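Local atomic coordinates of hypothetical protein TM0723 (PDB entry 1VMJ), a protein that is of unconfirmed function but belongs to the YjbQ (UPF0047) family and may act as a thiamin phosphate synthase. Residues A[46-51]-A[117-122]; A[32-37]-A[128-133]; A[76-81]-A[107-112]; A[25-30]-A[135-140]. One frame throughout, in Å; residues are numbered along the deposited sequence.

Contact 1. Residues A[46-51]-A[117-122]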
# COMPACT_ATOMS: atom_id res chain seq x y z
N ILE A 46 -11.13 -13.92 -17.15
CA ILE A 46 -10.15 -12.94 -17.58
C ILE A 46 -8.78 -13.60 -17.75
O ILE A 46 -8.32 -14.31 -16.86
CB ILE A 46 -10.10 -11.76 -16.59
CG1 ILE A 46 -11.42 -10.99 -16.71
CG2 ILE A 46 -8.87 -10.86 -16.83
CD1 ILE A 46 -11.70 -10.01 -15.59
N LYS A 47 -8.15 -13.37 -18.90
CA LYS A 47 -6.85 -13.97 -19.19
C LYS A 47 -5.71 -13.07 -18.73
O LYS A 47 -4.74 -13.56 -18.17
CB LYS A 47 -6.69 -14.29 -20.67
CG LYS A 47 -5.35 -14.95 -20.94
CD LYS A 47 -5.22 -15.51 -22.32
CE LYS A 47 -3.77 -15.76 -22.63
NZ LYS A 47 -3.09 -14.46 -22.72
N GLU A 48 -5.82 -11.77 -19.01
CA GLU A 48 -4.78 -10.78 -18.69
C GLU A 48 -5.45 -9.58 -18.05
O GLU A 48 -6.43 -9.06 -18.58
CB GLU A 48 -4.09 -10.33 -19.96
CG GLU A 48 -3.54 -11.48 -20.81
CD GLU A 48 -2.39 -12.22 -20.15
OE1 GLU A 48 -1.71 -11.61 -19.31
OE2 GLU A 48 -2.17 -13.43 -20.47
N GLY A 49 -4.93 -9.14 -16.91
CA GLY A 49 -5.58 -8.04 -16.24
C GLY A 49 -4.94 -7.70 -14.91
O GLY A 49 -3.81 -8.09 -14.65
N LEU A 50 -5.69 -6.96 -14.09
CA LEU A 50 -5.29 -6.61 -12.74
C LEU A 50 -6.44 -6.95 -11.82
O LEU A 50 -7.60 -6.67 -12.15
CB LEU A 50 -4.97 -5.13 -12.60
CG LEU A 50 -3.76 -4.57 -13.35
CD1 LEU A 50 -3.66 -3.07 -13.14
CD2 LEU A 50 -2.51 -5.23 -12.86
N LEU A 51 -6.10 -7.51 -10.67
CA LEU A 51 -7.02 -7.83 -9.61
C LEU A 51 -6.72 -6.93 -8.41
O LEU A 51 -5.59 -6.83 -7.96
CB LEU A 51 -6.89 -9.30 -9.20
CG LEU A 51 -7.71 -9.79 -8.00
CD1 LEU A 51 -7.97 -11.28 -8.16
CD2 LEU A 51 -7.05 -9.52 -6.67
N ALA A 117 -1.30 -8.97 -10.47
CA ALA A 117 -1.39 -9.18 -11.92
C ALA A 117 -2.09 -10.50 -12.23
O ALA A 117 -1.84 -11.51 -11.54
CB ALA A 117 0.01 -9.20 -12.52
N ILE A 118 -2.93 -10.48 -13.26
CA ILE A 118 -3.49 -11.69 -13.84
C ILE A 118 -2.79 -11.92 -15.16
O ILE A 118 -2.82 -11.06 -16.05
CB ILE A 118 -5.02 -11.58 -14.03
CG1 ILE A 118 -5.70 -11.21 -12.71
CG2 ILE A 118 -5.59 -12.86 -14.61
CD1 ILE A 118 -5.37 -12.08 -11.56
N THR A 119 -2.19 -13.10 -15.29
CA THR A 119 -1.43 -13.47 -16.46
C THR A 119 -1.81 -14.89 -16.83
O THR A 119 -1.80 -15.77 -15.99
CB THR A 119 0.06 -13.39 -16.17
OG1 THR A 119 0.39 -12.03 -15.84
CG2 THR A 119 0.87 -13.79 -17.35
N ASP A 120 -2.17 -15.10 -18.09
CA ASP A 120 -2.60 -16.42 -18.56
C ASP A 120 -3.63 -17.09 -17.61
O ASP A 120 -3.49 -18.25 -17.21
CB ASP A 120 -1.38 -17.32 -18.77
CG ASP A 120 -1.68 -18.50 -19.67
OD1 ASP A 120 -2.69 -18.47 -20.40
OD2 ASP A 120 -0.90 -19.47 -19.64
N ARG A 121 -4.66 -16.32 -17.26
CA ARG A 121 -5.77 -16.76 -16.41
C ARG A 121 -5.44 -17.06 -14.95
O ARG A 121 -6.26 -17.63 -14.23
CB ARG A 121 -6.49 -17.96 -17.05
CG ARG A 121 -7.20 -17.64 -18.36
CD ARG A 121 -8.28 -18.66 -18.64
NE ARG A 121 -9.38 -18.61 -17.66
CZ ARG A 121 -10.18 -19.64 -17.37
NH1 ARG A 121 -10.06 -20.82 -18.00
NH2 ARG A 121 -11.13 -19.49 -16.46
N LYS A 122 -4.27 -16.64 -14.47
CA LYS A 122 -3.89 -16.95 -13.10
C LYS A 122 -3.30 -15.74 -12.44
O LYS A 122 -2.69 -14.90 -13.10
CB LYS A 122 -2.84 -18.05 -13.06
CG LYS A 122 -3.26 -19.38 -13.67
CD LYS A 122 -4.41 -20.01 -12.92
CE LYS A 122 -4.87 -21.32 -13.54
NZ LYS A 122 -3.80 -22.34 -13.41
O HOH W 1 -9.83 -16.59 -15.92
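Gly49 and Ile118 form an antiparallel hydrogen-bonded pair where strand 49-55 runs beside strand 113-119, just before a type I' turn from Thr119 to Lys122. Gly49 N donates to Ile118 O (3.0 Å), and Ile118 N to Gly49 O (2.9 Å). Farther out, Lys47 and Glu48 both face Glu151 as a classic beta bulge, and Lys47 O receives an almost straight bond from Arg121 N, held on a lone pair (2.9 Å).

Among side chains, Glu48 bends at chi2 (-67°), which carries its carboxylate back to the turn. There Glu48 OE2 is gripped twice, by Asp120 N from above the carboxylate plane (2.9 Å) and by Lys47 NZ in a salt bridge (2.6 Å). OE1 forms a salt bridge with Lys147 of the second subunit. Cut back to alanine, this position is likely to leave Asp120 N without its acceptor and both lysines short of a counter-charge.

The apolar part centres on Ile118, whose CD1 reaches Leu51 CB at 4.0 Å; both residues also pack on Ile148 and Val41. At the solvent side a water donates to Ile46 O and accepts from Arg121 NE at 2.7 Å, in the guanidinium plane.

Contact 2. Residues A[32-37]-A[128-133]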
# COMPACT_ATOMS: atom_id res chain seq x y z
N ASN A 32 -6.13 -17.04 5.46
CA ASN A 32 -5.59 -17.21 4.11
C ASN A 32 -6.77 -17.27 3.13
O ASN A 32 -7.59 -18.17 3.16
CB ASN A 32 -4.72 -18.47 4.02
CG ASN A 32 -3.98 -18.58 2.73
OD1 ASN A 32 -4.42 -18.05 1.71
ND2 ASN A 32 -2.84 -19.28 2.76
N ILE A 33 -6.84 -16.27 2.24
CA ILE A 33 -7.93 -16.17 1.25
C ILE A 33 -7.47 -16.48 -0.18
O ILE A 33 -8.22 -16.34 -1.15
CB ILE A 33 -8.64 -14.79 1.29
CG1 ILE A 33 -7.72 -13.63 0.93
CG2 ILE A 33 -9.29 -14.65 2.66
CD1 ILE A 33 -8.50 -12.29 0.86
N THR A 34 -6.21 -16.93 -0.34
CA THR A 34 -5.70 -17.21 -1.64
C THR A 34 -6.59 -18.12 -2.48
O THR A 34 -6.85 -17.80 -3.65
CB THR A 34 -4.26 -17.77 -1.60
OG1 THR A 34 -3.47 -17.06 -0.63
CG2 THR A 34 -3.62 -17.68 -2.96
N PRO A 35 -7.06 -19.24 -1.91
CA PRO A 35 -7.91 -20.10 -2.73
C PRO A 35 -9.22 -19.47 -3.21
O PRO A 35 -9.74 -19.83 -4.26
CB PRO A 35 -8.18 -21.30 -1.83
CG PRO A 35 -7.08 -21.27 -0.81
CD PRO A 35 -6.80 -19.83 -0.59
N LEU A 36 -9.76 -18.54 -2.43
CA LEU A 36 -10.98 -17.84 -2.81
C LEU A 36 -10.69 -16.94 -4.01
O LEU A 36 -11.44 -16.94 -5.00
CB LEU A 36 -11.52 -17.03 -1.63
CG LEU A 36 -11.85 -17.84 -0.36
CD1 LEU A 36 -12.30 -16.89 0.72
CD2 LEU A 36 -12.86 -18.90 -0.60
N LEU A 37 -9.60 -16.18 -3.95
CA LEU A 37 -9.16 -15.35 -5.06
C LEU A 37 -8.88 -16.16 -6.34
O LEU A 37 -9.25 -15.76 -7.44
CB LEU A 37 -7.96 -14.49 -4.66
CG LEU A 37 -8.32 -13.14 -4.04
CD1 LEU A 37 -9.11 -13.25 -2.80
CD2 LEU A 37 -7.01 -12.40 -3.77
N TRP A 128 6.13 -17.86 -2.65
CA TRP A 128 5.63 -17.91 -1.28
C TRP A 128 4.54 -16.90 -0.99
O TRP A 128 4.13 -16.76 0.15
CB TRP A 128 6.78 -17.80 -0.29
CG TRP A 128 7.80 -18.86 -0.54
CD1 TRP A 128 9.06 -18.69 -0.97
CD2 TRP A 128 7.59 -20.28 -0.46
NE1 TRP A 128 9.68 -19.91 -1.15
CE2 TRP A 128 8.79 -20.90 -0.84
CE3 TRP A 128 6.50 -21.07 -0.10
CZ2 TRP A 128 8.93 -22.29 -0.86
CZ3 TRP A 128 6.64 -22.45 -0.12
CH2 TRP A 128 7.85 -23.05 -0.50
N GLU A 129 4.09 -16.20 -2.03
CA GLU A 129 3.03 -15.22 -1.86
C GLU A 129 1.70 -15.88 -1.55
O GLU A 129 1.21 -16.71 -2.32
CB GLU A 129 2.86 -14.33 -3.08
CG GLU A 129 4.03 -13.42 -3.37
CD GLU A 129 3.69 -12.37 -4.41
OE1 GLU A 129 3.82 -12.68 -5.61
OE2 GLU A 129 3.27 -11.25 -4.04
N GLN A 130 1.13 -15.51 -0.41
CA GLN A 130 -0.22 -15.91 -0.06
C GLN A 130 -1.00 -14.68 0.37
O GLN A 130 -0.45 -13.79 1.01
CB GLN A 130 -0.21 -16.93 1.07
CG GLN A 130 0.39 -18.28 0.72
CD GLN A 130 -0.52 -19.14 -0.13
OE1 GLN A 130 -1.54 -19.62 0.34
NE2 GLN A 130 -0.17 -19.29 -1.39
N VAL A 131 -2.28 -14.63 0.03
CA VAL A 131 -3.11 -13.47 0.33
C VAL A 131 -3.92 -13.75 1.59
O VAL A 131 -4.53 -14.81 1.75
CB VAL A 131 -4.09 -13.16 -0.81
CG1 VAL A 131 -4.77 -11.80 -0.56
CG2 VAL A 131 -3.40 -13.16 -2.17
N PHE A 132 -3.90 -12.76 2.49
CA PHE A 132 -4.57 -12.81 3.78
C PHE A 132 -5.56 -11.69 3.99
O PHE A 132 -5.33 -10.54 3.56
CB PHE A 132 -3.54 -12.74 4.91
CG PHE A 132 -2.73 -13.97 5.02
CD1 PHE A 132 -1.54 -14.11 4.30
CD2 PHE A 132 -3.19 -15.03 5.77
CE1 PHE A 132 -0.82 -15.29 4.36
CE2 PHE A 132 -2.46 -16.22 5.80
CZ PHE A 132 -1.28 -16.32 5.08
N TYR A 133 -6.64 -12.05 4.66
CA TYR A 133 -7.50 -11.10 5.33
C TYR A 133 -6.95 -10.97 6.74
O TYR A 133 -6.80 -11.96 7.45
CB TYR A 133 -8.96 -11.59 5.39
CG TYR A 133 -9.90 -10.63 6.08
CD1 TYR A 133 -10.01 -9.33 5.64
CD2 TYR A 133 -10.64 -11.02 7.19
CE1 TYR A 133 -10.87 -8.43 6.26
CE2 TYR A 133 -11.52 -10.14 7.82
CZ TYR A 133 -11.60 -8.84 7.35
OH TYR A 133 -12.43 -7.95 7.96
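Ile33 and Val131 meet in the tightly packed half of this contact, where the chain leaves strand 29-32 and enters helix 34-44. Ile33 N donates to Val131 O (2.8 Å), and Ile33 CG1 lies 3.8 Å from Val131 CG1. That methyl also meets Leu37 CD2, whose side chain comes in perpendicular to Val131. On the other face of the strand, Phe132 CE2 comes within 3.7 Å of Asn32 CB.

The other half is polar and partly open to solvent. Asn32, with CG trans to its own nitrogen (chi1 -171°), forms an Asx turn: OD1 accepts from Thr34 N at 2.9 Å and from Thr34 OG1 at 2.7 Å. Thr34 OG1 in turn receives Val131 N (2.8 Å), so the helix start is tied to the strand. Asn32 ND2 points in its amide plane at a lone pair of Gln130 OE1, 2.8 Å away, although the two amides are turned 69° apart; it also bonds Asp67. A valine in place of Asn32 would probably leave Thr34 N, the Thr34 hydroxyl proton and Gln130 OE1 without their partners.

Strand 130-135 lies between strands 29-32 and 60-65 in a three-stranded antiparallel sheet, with Val131 against Val62 and Ile64, while Leu37 of the helix packs on Leu20, Leu51, Cys53 and Val146 of the larger sheet.

Contact 3. Residues A[76-81]-A[107-112]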
# COMPACT_ATOMS: atom_id res chain seq x y z
N GLU A 76 1.42 -10.52 15.14
CA GLU A 76 0.56 -10.17 16.28
C GLU A 76 1.34 -9.39 17.33
O GLU A 76 0.91 -8.32 17.80
CB GLU A 76 -0.07 -11.44 16.88
CG GLU A 76 -0.58 -11.31 18.31
CD GLU A 76 -1.80 -10.42 18.48
OE1 GLU A 76 -2.52 -10.13 17.51
OE2 GLU A 76 -2.07 -10.03 19.64
N VAL A 77 2.49 -9.93 17.71
CA VAL A 77 3.34 -9.29 18.72
C VAL A 77 3.81 -7.90 18.24
O VAL A 77 3.79 -6.93 18.97
CB VAL A 77 4.56 -10.18 19.05
CG1 VAL A 77 5.57 -9.42 19.89
CG2 VAL A 77 4.10 -11.46 19.74
N TRP A 78 4.22 -7.82 16.98
CA TRP A 78 4.75 -6.58 16.40
C TRP A 78 3.70 -5.49 16.28
O TRP A 78 3.94 -4.35 16.63
CB TRP A 78 5.30 -6.92 15.04
CG TRP A 78 5.94 -5.84 14.29
CD1 TRP A 78 7.06 -5.15 14.66
CD2 TRP A 78 5.60 -5.39 12.99
NE1 TRP A 78 7.42 -4.27 13.65
CE2 TRP A 78 6.53 -4.41 12.62
CE3 TRP A 78 4.57 -5.72 12.08
CZ2 TRP A 78 6.48 -3.76 11.39
CZ3 TRP A 78 4.53 -5.06 10.85
CH2 TRP A 78 5.47 -4.09 10.52
N LEU A 79 2.51 -5.86 15.84
CA LEU A 79 1.44 -4.91 15.70
C LEU A 79 0.98 -4.42 17.04
O LEU A 79 0.55 -3.27 17.16
CB LEU A 79 0.27 -5.52 14.93
CG LEU A 79 0.51 -5.80 13.45
CD1 LEU A 79 -0.55 -6.72 12.84
CD2 LEU A 79 0.58 -4.46 12.69
N GLU A 80 1.02 -5.28 18.06
CA GLU A 80 0.69 -4.84 19.41
C GLU A 80 1.72 -3.87 19.96
O GLU A 80 1.40 -2.99 20.77
CB GLU A 80 0.50 -6.02 20.36
CG GLU A 80 -0.93 -6.52 20.43
CD GLU A 80 -1.82 -5.59 21.22
OE1 GLU A 80 -1.87 -5.70 22.46
OE2 GLU A 80 -2.48 -4.72 20.60
N LYS A 81 2.97 -4.03 19.57
CA LYS A 81 4.02 -3.10 19.93
C LYS A 81 3.84 -1.76 19.23
O LYS A 81 3.97 -0.72 19.85
CB LYS A 81 5.39 -3.70 19.63
CG LYS A 81 6.54 -2.77 19.97
CD LYS A 81 7.89 -3.48 19.99
N ARG A 107 -4.36 -1.83 10.90
CA ARG A 107 -4.67 -2.06 9.48
C ARG A 107 -3.81 -1.16 8.62
O ARG A 107 -3.44 -1.55 7.51
CB ARG A 107 -6.17 -1.91 9.18
CG ARG A 107 -6.65 -0.60 8.53
CD ARG A 107 -6.30 -0.48 7.08
NE ARG A 107 -7.05 0.56 6.37
CZ ARG A 107 -8.20 0.37 5.74
NH1 ARG A 107 -8.77 -0.81 5.69
NH2 ARG A 107 -8.78 1.38 5.12
N THR A 108 -3.51 0.04 9.12
CA THR A 108 -2.67 0.96 8.38
C THR A 108 -1.29 0.36 8.15
O THR A 108 -0.76 0.45 7.04
CB THR A 108 -2.62 2.31 9.10
OG1 THR A 108 -3.95 2.84 9.20
CG2 THR A 108 -1.73 3.29 8.36
N ILE A 109 -0.72 -0.27 9.16
CA ILE A 109 0.57 -0.94 8.98
C ILE A 109 0.50 -2.04 7.93
O ILE A 109 1.35 -2.11 7.04
CB ILE A 109 1.05 -1.53 10.30
CG1 ILE A 109 1.31 -0.41 11.31
CG2 ILE A 109 2.30 -2.38 10.12
CD1 ILE A 109 2.40 0.55 10.93
N MET A 110 -0.50 -2.91 8.01
CA MET A 110 -0.54 -4.08 7.13
C MET A 110 -1.01 -3.71 5.72
O MET A 110 -0.67 -4.40 4.74
CB MET A 110 -1.43 -5.17 7.71
CG MET A 110 -1.00 -5.76 9.02
SD MET A 110 0.67 -6.37 9.07
CE MET A 110 0.58 -7.62 7.84
N GLY A 111 -1.79 -2.64 5.64
CA GLY A 111 -2.33 -2.16 4.39
C GLY A 111 -3.79 -2.50 4.16
O GLY A 111 -4.32 -3.50 4.63
N ARG A 112 -4.43 -1.69 3.34
CA ARG A 112 -5.80 -1.90 2.96
C ARG A 112 -6.03 -2.94 1.87
O ARG A 112 -7.05 -3.61 1.86
CB ARG A 112 -6.38 -0.56 2.48
CG ARG A 112 -7.74 -0.66 1.80
CD ARG A 112 -8.22 0.69 1.35
NE ARG A 112 -9.50 0.65 0.68
CZ ARG A 112 -9.65 0.53 -0.63
NH1 ARG A 112 -8.60 0.41 -1.42
NH2 ARG A 112 -10.87 0.60 -1.15
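Trp78 and Leu79 of helix 69-82 pack against Ile109 and Met110 of helix 101-110 through hydrocarbon and sulfur contacts alone. The most intimate part is the CG2 methyl of Ile109. Ile109 CG2 sits 3.6 Å from Trp78 CZ3, and just as near CH2, at the six-membered end of the indole. Standing trans to its own backbone nitrogen, Ile109 CG2 also comes within 3.7 Å of Leu79 CD2; the leucine and isoleucine side chains run antiparallel alongside each other.

The Met110 contacts lie to one side. Chi1 (-63°) puts Met110 CG 4.0 Å from Leu79 CD1, and the bend at chi2 (-53°) sets SD near the same leucine, so that the methionine runs across the leucine side chain rather than along it. Met110 SD also stands at the edge of the indole, near the ring plane, 4.4 Å from Trp78 CZ3.

These two helices lie in the connection between strands 60-65 and 113-119, and helix 101-110 carries His104, a sodium ligand together with His93 and Asn100. The apolar cluster continues within the chain, where the Phe136 ring packs on both Leu79 and Met110, and across subunits: Ile109 meets Ile109 and Trp78 of neighbouring copies, and Trp78 NE1 donates to Leu82 O of the second subunit.

Two salt bridges lie at the edge: Glu80 with Lys106 and Glu76 with Arg28.

Contact 4. Residues A[25-30]-A[135-140]. With SO4 (sulfate ion), chain C.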
# COMPACT_ATOMS: atom_id res chain seq x y z
N LYS A 25 -14.15 -15.47 14.92
CA LYS A 25 -14.48 -15.89 16.27
C LYS A 25 -13.90 -14.93 17.31
O LYS A 25 -14.50 -14.68 18.36
CB LYS A 25 -13.94 -17.30 16.51
CG LYS A 25 -14.16 -17.81 17.94
CD LYS A 25 -13.78 -19.28 18.08
CE LYS A 25 -13.78 -19.70 19.54
NZ LYS A 25 -13.95 -21.18 19.70
N ARG A 26 -12.72 -14.39 17.01
CA ARG A 26 -12.02 -13.52 17.94
C ARG A 26 -11.79 -12.14 17.33
O ARG A 26 -12.03 -11.89 16.16
CB ARG A 26 -10.69 -14.15 18.32
CG ARG A 26 -10.82 -15.61 18.80
CD ARG A 26 -9.51 -16.19 19.33
NE ARG A 26 -9.70 -17.49 19.99
CZ ARG A 26 -9.77 -18.68 19.38
NH1 ARG A 26 -9.67 -18.77 18.06
NH2 ARG A 26 -9.95 -19.78 20.09
N ARG A 27 -11.29 -11.24 18.15
CA ARG A 27 -11.07 -9.86 17.73
C ARG A 27 -10.09 -9.73 16.56
O ARG A 27 -10.31 -8.93 15.64
CB ARG A 27 -10.53 -9.04 18.92
CG ARG A 27 -10.42 -7.56 18.67
CD ARG A 27 -9.79 -6.89 19.86
NE ARG A 27 -9.50 -5.48 19.62
CZ ARG A 27 -10.28 -4.48 20.02
NH1 ARG A 27 -11.41 -4.73 20.67
NH2 ARG A 27 -9.92 -3.23 19.77
N ARG A 28 -8.99 -10.48 16.67
CA ARG A 28 -7.95 -10.45 15.66
C ARG A 28 -7.71 -11.86 15.11
O ARG A 28 -7.69 -12.83 15.87
CB ARG A 28 -6.64 -9.89 16.21
CG ARG A 28 -6.76 -8.47 16.76
CD ARG A 28 -5.42 -7.76 16.89
NE ARG A 28 -4.68 -8.22 18.06
CZ ARG A 28 -4.90 -7.78 19.30
NH1 ARG A 28 -5.83 -6.88 19.55
NH2 ARG A 28 -4.18 -8.26 20.31
N GLU A 29 -7.48 -11.93 13.80
CA GLU A 29 -7.26 -13.19 13.10
C GLU A 29 -6.68 -12.94 11.72
O GLU A 29 -7.02 -11.94 11.12
CB GLU A 29 -8.58 -13.97 12.95
CG GLU A 29 -8.36 -15.38 12.38
CD GLU A 29 -9.61 -16.24 12.30
OE1 GLU A 29 -10.68 -15.82 12.79
OE2 GLU A 29 -9.49 -17.37 11.74
N PHE A 30 -5.78 -13.81 11.26
CA PHE A 30 -5.34 -13.82 9.87
C PHE A 30 -5.99 -15.01 9.18
O PHE A 30 -5.93 -16.13 9.70
CB PHE A 30 -3.83 -13.91 9.77
CG PHE A 30 -3.11 -12.79 10.47
CD1 PHE A 30 -3.18 -11.49 9.99
CD2 PHE A 30 -2.34 -13.03 11.60
CE1 PHE A 30 -2.51 -10.46 10.63
CE2 PHE A 30 -1.67 -11.99 12.25
CZ PHE A 30 -1.75 -10.72 11.77
N GLU A 135 -7.92 -9.44 10.08
CA GLU A 135 -8.98 -8.88 10.89
C GLU A 135 -8.40 -8.30 12.18
O GLU A 135 -7.73 -9.01 12.91
CB GLU A 135 -9.98 -9.99 11.26
CG GLU A 135 -11.16 -9.50 12.09
CD GLU A 135 -11.93 -8.43 11.36
OE1 GLU A 135 -12.81 -8.79 10.53
OE2 GLU A 135 -11.64 -7.25 11.60
N PHE A 136 -8.67 -7.02 12.45
CA PHE A 136 -8.23 -6.39 13.69
C PHE A 136 -9.36 -5.97 14.62
O PHE A 136 -9.10 -5.51 15.73
CB PHE A 136 -7.26 -5.24 13.38
CG PHE A 136 -6.08 -5.69 12.57
CD1 PHE A 136 -5.23 -6.64 13.08
CD2 PHE A 136 -5.86 -5.23 11.28
CE1 PHE A 136 -4.16 -7.10 12.34
CE2 PHE A 136 -4.80 -5.70 10.55
CZ PHE A 136 -3.96 -6.65 11.10
N ASP A 137 -10.60 -6.08 14.15
CA ASP A 137 -11.77 -5.78 14.99
C ASP A 137 -12.96 -6.63 14.53
O ASP A 137 -13.94 -6.13 13.97
CB ASP A 137 -12.10 -4.28 14.94
CG ASP A 137 -13.32 -3.92 15.81
OD1 ASP A 137 -13.48 -4.54 16.90
OD2 ASP A 137 -14.12 -3.04 15.39
N GLY A 138 -12.82 -7.92 14.78
CA GLY A 138 -13.74 -8.92 14.25
C GLY A 138 -14.94 -9.23 15.12
O GLY A 138 -15.42 -8.38 15.84
N MET A 139 -15.42 -10.47 15.03
CA MET A 139 -16.65 -10.89 15.73
C MET A 139 -17.88 -10.14 15.25
O MET A 139 -18.84 -9.96 15.99
CB MET A 139 -16.50 -10.79 17.25
CG MET A 139 -15.29 -11.52 17.73
SD MET A 139 -15.05 -11.50 19.53
CE MET A 139 -14.96 -9.77 19.89
N ARG A 140 -17.85 -9.72 13.98
CA ARG A 140 -19.00 -9.10 13.33
C ARG A 140 -18.78 -9.29 11.84
O ARG A 140 -17.64 -9.48 11.41
CB ARG A 140 -19.10 -7.63 13.70
CG ARG A 140 -17.88 -6.80 13.36
CD ARG A 140 -18.06 -5.37 13.85
NE ARG A 140 -16.85 -4.55 13.76
CZ ARG A 140 -16.57 -3.69 12.79
NH1 ARG A 140 -17.41 -3.51 11.79
NH2 ARG A 140 -15.44 -3.01 12.82
S SO4 C . -15.53 -0.43 10.07
O1 SO4 C . -16.77 -1.18 10.14
O2 SO4 C . -15.59 0.79 10.85
O3 SO4 C . -15.26 -0.03 8.68
O4 SO4 C . -14.50 -1.32 10.53
O HOH W 2 -7.33 -5.12 17.75
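Glu135 and Glu29 form an antiparallel hydrogen-bonded pair in the three-stranded sheet, where strand 130-135 runs out into a loop beside strand 29-32. Glu135 N donates to Glu29 O at 2.9 Å, and Glu29 N to Glu135 O at 3.1 Å. A bend at chi2 (59°) turns the Glu135 carboxylate along its own loop, where OE2 accepts Asp137 N (3.0 Å) and has Lys142 as counter-ion. Phe136 comes next: Arg28 CD lies in the ring plane at its edge, 4.0 Å from Phe136 CD1, while Phe136 O shares a water with Arg27 NE and Arg28 NH1. Arg28 is salt-bridged to Glu76 and Glu85, Arg27 to Asp99 and Asp102. Asp137 OD1 hangs over one face of the Arg27 guanidinium, 4.3 Å from NH1, an attraction of charge only; OD2 bonds Asn100, a sodium ligand. Gly138 N then reaches Arg27 O (2.8 Å), and a side chain at this glycine would collide with Glu135 CG. Met139 lays CG and SD against Lys25 O. Arg140 extends to a sulfate, probably from the crystallisation liquor, also held by His57, Ile58 and Thr59. Arg140 NH2 bonds both Asp137 OD2, in a salt bridge, and sulfate O4, and Arg140 NH1 meets sulfate O1 at 2.9 Å.

In the fold
Contacts 2 and 3 are buried, whereas contacts 1 and 4 are partly open and lie on opposite sides of the chain's centre, about 31 Å apart between centres. Contacts 2 and 4 involve the same sheet of strands 29-32 and 130-135 and touch through Phe30 and Phe132; contact 1 belongs to the larger sheet but meets contact 2 through Leu51 and Leu37. Contact 3 is apolar throughout and joins helices, yet Phe136 of contact 4 packs on its Leu79 and Met110, and Arg28 pairs with Glu76. Backbone bonds dominate contacts 1 and 4, with charges at their rims, while contact 2 mixes an Asx turn and side-chain hydrogen bonds with hydrophobic packing. The second subunit reaches contacts 1, 2 and 3.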